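Local coordinates for protein EvdO1 (Micromonospora carbonacea, PDB 4XBZ) that probably catalyses an oxidative cyclization in orthosomycin biosynthesis, as a metal-dependent oxygenase of the phytanoyl-CoA dioxygenase family, at residues A[52-64]-A[229-242]. Numbering follows the deposited sequence.
Sequences FRRQGVLVVRGLL and VMQPGDLLLHNILT
Strands 57-61 and 235-239 are antiparallel neighbours in the major sheet of the double-stranded beta-helix, the fold that carries the metal site of this oxygenase family. Leu58 and Leu237 form one hydrogen-bonded pair and Val60 and Leu235 the next, with Val60 N 2.7 Å from Leu235 O. On the face of these four residues, CD1 of Leu237 fits between Leu58 CD2 and Val60 CG2, and helix 125-134 packs over Leu237. The other face carries Val57, Val59, Leu236 and His238; there the tip of Met230 presses CE against Val59 CG2 at 3.5 Å, while His238 NE2 bonds to Asp162, a ligand of the bound nickel.

The side chain of Arg61 bends at chi2 (-66°) and lays its guanidinium over Val59 CG1. NH1 and NH2 both grip Val229 O, at 2.6 and 3.0 Å, and NH2 also pairs with Glu36. NH1 makes a salt bridge to Asp234 OD2 (2.9 Å), which Gln231 N meets from the opposite face of the carboxylate. A leucine in its place would probably leave Val229 O without either donor and the Asp234 and Glu36 carboxylates without their cationic partner. Where helix 46-55 gives way to strand 57-61, Gly56 O accepts from Asn239 N at 3.0 Å and, from the opposite face of its carbonyl plane, from Thr242 OG1 at 2.8 Å.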
# COMPACT_ATOMS: atom_id res chain seq x y z
N PHE A 52 1.75 7.46 -6.32
CA PHE A 52 0.35 7.14 -6.00
C PHE A 52 0.05 7.33 -4.52
O PHE A 52 -0.97 7.92 -4.17
CB PHE A 52 -0.04 5.72 -6.39
CG PHE A 52 -1.46 5.39 -6.01
CD1 PHE A 52 -2.52 5.91 -6.75
CD2 PHE A 52 -1.73 4.61 -4.90
CE1 PHE A 52 -3.85 5.63 -6.39
CE2 PHE A 52 -3.04 4.33 -4.53
CZ PHE A 52 -4.10 4.84 -5.27
N ARG A 53 0.94 6.86 -3.64
CA ARG A 53 0.70 6.98 -2.21
C ARG A 53 0.62 8.44 -1.78
O ARG A 53 -0.20 8.81 -0.94
CB ARG A 53 1.79 6.26 -1.40
CG ARG A 53 1.86 4.76 -1.64
CD ARG A 53 1.40 3.96 -0.44
NE ARG A 53 1.60 2.53 -0.63
CZ ARG A 53 0.63 1.67 -0.97
NH1 ARG A 53 -0.63 2.10 -1.17
NH2 ARG A 53 0.91 0.38 -1.11
N ARG A 54 1.45 9.27 -2.38
CA ARG A 54 1.53 10.65 -1.94
C ARG A 54 0.46 11.52 -2.59
O ARG A 54 -0.20 12.32 -1.93
CB ARG A 54 2.92 11.23 -2.23
CG ARG A 54 3.15 12.62 -1.66
CD ARG A 54 4.58 13.07 -1.94
NE ARG A 54 4.81 13.12 -3.38
CZ ARG A 54 4.61 14.21 -4.12
NH1 ARG A 54 4.23 15.34 -3.54
NH2 ARG A 54 4.80 14.16 -5.44
N GLN A 55 0.30 11.40 -3.90
CA GLN A 55 -0.58 12.31 -4.60
C GLN A 55 -2.01 11.81 -4.64
O GLN A 55 -2.92 12.58 -4.90
CB GLN A 55 -0.06 12.57 -6.00
CG GLN A 55 1.26 13.33 -6.00
CD GLN A 55 1.82 13.52 -7.37
OE1 GLN A 55 2.55 12.67 -7.88
NE2 GLN A 55 1.48 14.64 -8.00
N GLY A 56 -2.20 10.52 -4.37
CA GLY A 56 -3.55 9.95 -4.39
C GLY A 56 -4.05 9.65 -5.79
O GLY A 56 -5.24 9.45 -5.99
N VAL A 57 -3.14 9.60 -6.76
CA VAL A 57 -3.53 9.43 -8.15
C VAL A 57 -2.35 8.92 -8.98
O VAL A 57 -1.19 9.23 -8.68
CB VAL A 57 -4.09 10.78 -8.70
CG1 VAL A 57 -2.97 11.71 -9.12
CG2 VAL A 57 -5.05 10.55 -9.84
N LEU A 58 -2.63 8.10 -9.99
CA LEU A 58 -1.61 7.54 -10.88
C LEU A 58 -2.19 7.15 -12.24
O LEU A 58 -3.18 6.41 -12.31
CB LEU A 58 -0.95 6.30 -10.26
CG LEU A 58 0.03 5.56 -11.17
CD1 LEU A 58 1.23 6.44 -11.47
CD2 LEU A 58 0.47 4.21 -10.61
N VAL A 59 -1.58 7.66 -13.31
CA VAL A 59 -1.93 7.27 -14.68
C VAL A 59 -1.11 6.08 -15.14
O VAL A 59 0.12 6.08 -15.03
CB VAL A 59 -1.71 8.41 -15.70
CG1 VAL A 59 -1.84 7.89 -17.13
CG2 VAL A 59 -2.67 9.53 -15.46
N VAL A 60 -1.79 5.06 -15.65
CA VAL A 60 -1.14 3.90 -16.24
C VAL A 60 -1.44 3.86 -17.74
O VAL A 60 -2.59 3.60 -18.14
CB VAL A 60 -1.63 2.61 -15.58
CG1 VAL A 60 -1.01 1.41 -16.27
CG2 VAL A 60 -1.31 2.62 -14.08
N ARG A 61 -0.42 4.10 -18.57
CA ARG A 61 -0.58 4.12 -20.03
C ARG A 61 -0.53 2.71 -20.62
O ARG A 61 0.23 1.87 -20.15
CB ARG A 61 0.49 4.98 -20.71
CG ARG A 61 0.54 6.43 -20.26
CD ARG A 61 -0.71 7.21 -20.63
NE ARG A 61 -0.55 8.63 -20.28
CZ ARG A 61 -1.52 9.54 -20.35
NH1 ARG A 61 -2.74 9.20 -20.78
NH2 ARG A 61 -1.26 10.80 -20.00
N GLY A 62 -1.33 2.47 -21.65
CA GLY A 62 -1.30 1.22 -22.39
C GLY A 62 -1.58 -0.06 -21.62
O GLY A 62 -0.92 -1.08 -21.84
N LEU A 63 -2.56 -0.03 -20.72
CA LEU A 63 -2.94 -1.22 -19.97
C LEU A 63 -3.43 -2.33 -20.91
O LEU A 63 -3.04 -3.49 -20.77
CB LEU A 63 -4.03 -0.90 -18.94
CG LEU A 63 -4.61 -2.12 -18.21
CD1 LEU A 63 -3.59 -2.75 -17.29
CD2 LEU A 63 -5.89 -1.77 -17.45
N LEU A 64 -4.25 -1.96 -21.89
CA LEU A 64 -4.88 -2.95 -22.75
C LEU A 64 -4.19 -3.07 -24.11
O LEU A 64 -3.74 -2.07 -24.67
CB LEU A 64 -6.35 -2.60 -22.96
CG LEU A 64 -7.23 -2.43 -21.73
CD1 LEU A 64 -8.62 -1.97 -22.14
CD2 LEU A 64 -7.30 -3.73 -20.96
N VAL A 229 -5.42 13.24 -18.29
CA VAL A 229 -5.54 13.22 -19.75
C VAL A 229 -5.30 11.84 -20.35
O VAL A 229 -4.19 11.31 -20.32
CB VAL A 229 -4.59 14.25 -20.41
CG1 VAL A 229 -4.69 14.17 -21.94
CG2 VAL A 229 -4.91 15.66 -19.93
N MET A 230 -6.35 11.28 -20.95
CA MET A 230 -6.42 9.84 -21.23
C MET A 230 -6.66 9.45 -22.69
O MET A 230 -7.53 10.01 -23.37
CB MET A 230 -7.55 9.22 -20.40
CG MET A 230 -7.48 9.62 -18.96
SD MET A 230 -6.09 8.79 -18.20
CE MET A 230 -5.91 9.76 -16.76
N GLN A 231 -5.89 8.46 -23.14
CA GLN A 231 -6.19 7.77 -24.40
C GLN A 231 -6.99 6.51 -24.10
O GLN A 231 -6.91 5.99 -22.99
CB GLN A 231 -4.89 7.43 -25.15
CG GLN A 231 -4.15 8.66 -25.66
CD GLN A 231 -5.08 9.70 -26.23
OE1 GLN A 231 -5.83 9.44 -27.18
NE2 GLN A 231 -5.06 10.89 -25.63
N PRO A 232 -7.79 6.02 -25.07
CA PRO A 232 -8.55 4.80 -24.75
C PRO A 232 -7.62 3.61 -24.45
O PRO A 232 -6.53 3.47 -25.04
CB PRO A 232 -9.38 4.55 -26.02
CG PRO A 232 -9.57 5.93 -26.62
CD PRO A 232 -8.23 6.64 -26.34
N GLY A 233 -8.03 2.79 -23.49
CA GLY A 233 -7.20 1.69 -23.02
C GLY A 233 -6.20 2.08 -21.95
O GLY A 233 -5.45 1.23 -21.46
N ASP A 234 -6.15 3.36 -21.62
CA ASP A 234 -5.34 3.83 -20.49
C ASP A 234 -6.12 3.63 -19.21
O ASP A 234 -7.33 3.47 -19.25
CB ASP A 234 -4.98 5.31 -20.61
CG ASP A 234 -3.90 5.57 -21.61
OD1 ASP A 234 -3.20 4.61 -22.02
OD2 ASP A 234 -3.72 6.75 -21.97
N LEU A 235 -5.41 3.70 -18.09
CA LEU A 235 -5.97 3.41 -16.77
C LEU A 235 -5.68 4.52 -15.76
O LEU A 235 -4.52 4.87 -15.51
CB LEU A 235 -5.41 2.07 -16.27
CG LEU A 235 -5.55 1.80 -14.76
CD1 LEU A 235 -7.00 1.56 -14.36
CD2 LEU A 235 -4.64 0.66 -14.31
N LEU A 236 -6.74 5.06 -15.17
CA LEU A 236 -6.57 6.01 -14.08
C LEU A 236 -6.84 5.34 -12.72
O LEU A 236 -7.93 4.81 -12.47
CB LEU A 236 -7.48 7.23 -14.26
CG LEU A 236 -7.32 8.30 -13.16
CD1 LEU A 236 -5.97 8.98 -13.26
CD2 LEU A 236 -8.44 9.34 -13.19
N LEU A 237 -5.83 5.36 -11.87
CA LEU A 237 -5.92 4.89 -10.49
C LEU A 237 -6.15 6.09 -9.60
O LEU A 237 -5.35 7.04 -9.62
CB LEU A 237 -4.64 4.15 -10.08
CG LEU A 237 -4.30 2.95 -10.98
CD1 LEU A 237 -2.88 2.47 -10.78
CD2 LEU A 237 -5.31 1.83 -10.75
N HIS A 238 -7.23 6.08 -8.82
CA HIS A 238 -7.35 7.13 -7.82
C HIS A 238 -7.83 6.64 -6.46
O HIS A 238 -8.66 5.73 -6.33
CB HIS A 238 -8.21 8.30 -8.36
CG HIS A 238 -9.69 8.15 -8.19
ND1 HIS A 238 -10.52 7.80 -9.24
CD2 HIS A 238 -10.51 8.43 -7.15
CE1 HIS A 238 -11.78 7.81 -8.83
NE2 HIS A 238 -11.80 8.18 -7.56
N ASN A 239 -7.20 7.23 -5.46
CA ASN A 239 -7.56 7.10 -4.07
C ASN A 239 -8.93 7.73 -3.86
O ASN A 239 -9.15 8.86 -4.30
CB ASN A 239 -6.51 7.79 -3.21
CG ASN A 239 -6.68 7.56 -1.74
OD1 ASN A 239 -7.79 7.40 -1.23
ND2 ASN A 239 -5.56 7.57 -1.02
N ILE A 240 -9.84 7.01 -3.21
CA ILE A 240 -11.21 7.51 -3.02
C ILE A 240 -11.25 8.78 -2.16
O ILE A 240 -12.25 9.50 -2.16
CB ILE A 240 -12.12 6.43 -2.38
CG1 ILE A 240 -11.49 5.91 -1.09
CG2 ILE A 240 -12.35 5.27 -3.36
CD1 ILE A 240 -12.46 5.65 0.00
N LEU A 241 -10.16 9.05 -1.44
CA LEU A 241 -10.06 10.24 -0.59
C LEU A 241 -9.51 11.45 -1.37
O LEU A 241 -9.47 12.58 -0.85
CB LEU A 241 -9.16 9.95 0.63
CG LEU A 241 -9.60 8.85 1.59
CD1 LEU A 241 -8.65 8.68 2.79
CD2 LEU A 241 -11.00 9.13 2.07
N THR A 242 -9.03 11.22 -2.59
CA THR A 242 -8.59 12.34 -3.42
C THR A 242 -9.80 13.09 -3.94
O THR A 242 -10.66 12.52 -4.60
CB THR A 242 -7.72 11.89 -4.60
OG1 THR A 242 -6.65 11.07 -4.12
CG2 THR A 242 -7.17 13.11 -5.34
O HOH W 1 -2.96 7.52 -2.15